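Local atomic coordinates of RE68036p (Drosophila melanogaster, PDB entry 1SQH), a protein that is of uncharacterised function but probably acts as an acyltransferase that uses glycine as acceptor. Residues M155-S158 against H159-F163. Numbering follows the deposited sequence.
Sequences MVLS and HEDAF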
loop_
_atom_site.group_PDB
_atom_site.type_symbol
_atom_site.label_atom_id
_atom_site.label_comp_id
_atom_site.label_asym_id
_atom_site.label_seq_id
_atom_site.Cartn_x
_atom_site.Cartn_y
_atom_site.Cartn_z
HETATM N N MSE A 155 0.707 5.554 -9.833
HETATM C CA MSE A 155 -0.272 6.104 -10.782
HETATM C C MSE A 155 -1.366 6.853 -10.022
HETATM O O MSE A 155 -1.856 6.365 -9.001
HETATM C CB MSE A 155 -0.896 4.987 -11.627
HETATM C CG MSE A 155 -0.675 5.166 -13.139
HETATM SE SE MSE A 155 1.205 4.905 -13.532
HETATM C CE MSE A 155 1.439 3.430 -12.298
ATOM N N VAL A 156 -1.747 8.029 -10.529
ATOM C CA VAL A 156 -2.744 8.880 -9.865
ATOM C C VAL A 156 -3.927 9.327 -10.726
ATOM O O VAL A 156 -3.770 9.701 -11.894
ATOM C CB VAL A 156 -2.067 10.154 -9.277
ATOM C CG1 VAL A 156 -3.092 11.033 -8.571
ATOM C CG2 VAL A 156 -0.964 9.759 -8.310
ATOM N N LEU A 157 -5.111 9.292 -10.122
ATOM C CA LEU A 157 -6.342 9.710 -10.789
ATOM C C LEU A 157 -7.114 10.563 -9.789
ATOM O O LEU A 157 -7.373 10.122 -8.662
ATOM C CB LEU A 157 -7.175 8.493 -11.189
ATOM C CG LEU A 157 -8.508 8.772 -11.891
ATOM C CD1 LEU A 157 -8.282 9.245 -13.330
ATOM C CD2 LEU A 157 -9.323 7.478 -11.878
ATOM N N SER A 158 -7.469 11.783 -10.192
ATOM C CA SER A 158 -8.187 12.682 -9.294
ATOM C C SER A 158 -9.503 12.074 -8.820
ATOM O O SER A 158 -10.059 11.173 -9.447
ATOM C CB SER A 158 -8.446 14.031 -9.973
ATOM O OG SER A 158 -9.434 13.918 -10.988
ATOM N N HIS A 159 -9.991 12.559 -7.691
ATOM C CA HIS A 159 -11.236 12.054 -7.160
ATOM C C HIS A 159 -12.369 12.400 -8.131
ATOM O O HIS A 159 -13.180 11.533 -8.474
ATOM C CB HIS A 159 -11.496 12.643 -5.767
ATOM C CG HIS A 159 -12.773 12.175 -5.154
ATOM N ND1 HIS A 159 -13.935 12.917 -5.201
ATOM C CD2 HIS A 159 -13.088 11.023 -4.520
ATOM C CE1 HIS A 159 -14.908 12.240 -4.620
ATOM N NE2 HIS A 159 -14.419 11.086 -4.200
ATOM N N GLU A 160 -12.410 13.654 -8.584
ATOM C CA GLU A 160 -13.437 14.096 -9.526
ATOM C C GLU A 160 -13.480 13.159 -10.733
ATOM O O GLU A 160 -14.550 12.711 -11.155
ATOM C CB GLU A 160 -13.162 15.518 -10.033
ATOM C CG GLU A 160 -12.894 16.556 -8.969
ATOM C CD GLU A 160 -11.407 16.693 -8.657
ATOM O OE1 GLU A 160 -10.808 15.697 -8.198
ATOM O OE2 GLU A 160 -10.845 17.794 -8.882
ATOM N N ASP A 161 -12.314 12.863 -11.299
ATOM C CA ASP A 161 -12.281 11.976 -12.450
ATOM C C ASP A 161 -12.781 10.594 -12.086
ATOM O O ASP A 161 -13.577 10.014 -12.820
ATOM C CB ASP A 161 -10.873 11.886 -13.039
ATOM C CG ASP A 161 -10.514 13.114 -13.851
ATOM O OD1 ASP A 161 -11.454 13.797 -14.337
ATOM O OD2 ASP A 161 -9.302 13.387 -14.017
ATOM N N ALA A 162 -12.319 10.070 -10.954
ATOM C CA ALA A 162 -12.745 8.754 -10.508
ATOM C C ALA A 162 -14.251 8.751 -10.233
ATOM O O ALA A 162 -14.959 7.808 -10.591
ATOM C CB ALA A 162 -11.981 8.352 -9.247
ATOM N N PHE A 163 -14.736 9.822 -9.615
ATOM C CA PHE A 163 -16.155 9.948 -9.275
ATOM C C PHE A 163 -17.071 9.896 -10.493
ATOM O O PHE A 163 -18.119 9.248 -10.459
ATOM C CB PHE A 163 -16.396 11.260 -8.517
ATOM C CG PHE A 163 -17.797 11.407 -7.975
ATOM C CD1 PHE A 163 -18.851 11.781 -8.804
ATOM C CD2 PHE A 163 -18.062 11.163 -6.627
ATOM C CE1 PHE A 163 -20.147 11.910 -8.296
ATOM C CE2 PHE A 163 -19.352 11.290 -6.113
ATOM C CZ PHE A 163 -20.397 11.664 -6.947
HETATM O O HOH W 1 -6.996 12.951 -12.679
#
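S158 and D161 meet where strand 147-157 ends and helix 159-163 begins. S158 is the N-cap: its OG accepts a hydrogen bond from D161 N at 3.1 Å, and the N-H...O angle of 156° supports the assignment. The torsion accounts for this, since chi1 of 72° sets OG between the backbone N and the carbonyl carbon, turned to the first turn of the helix. The carbonyl of the same residue begins the helical bonding: A162 N donates to S158 O over 2.9 Å, the first i to i+4 bond of the helix.

A water ties the D161 carboxylate back to the cap. It accepts from S158 N and donates to D161 OD2 at 2.7 Å, so OD2 reaches the amide of the capping residue through one solvent molecule. E160 bends at chi2 and brings OE1 alongside S158 CB, 3.4 Å away.

L157 supplies the apolar part. Its two methyls divide between neighbouring residues of the helix: CD1 meets D161 CB at 3.7 Å, CD2 meets A162 CB at 3.8 Å. A162 also touches L268 of the adjacent strand, while H159 NE2 is hydrogen-bonded to A261 O, which joins the short helix to helix 248-263.

The chain thus passes directly from strand to helix, the axes of strand residues 155-157 and helix 159-163 at 73°. S158 OG satisfies D161 N, a first-turn amide with no i-4 carbonyl to accept it within the helix, and the carboxylates of E160 and D161, near the helix N-terminus, probably interact favourably with its dipole.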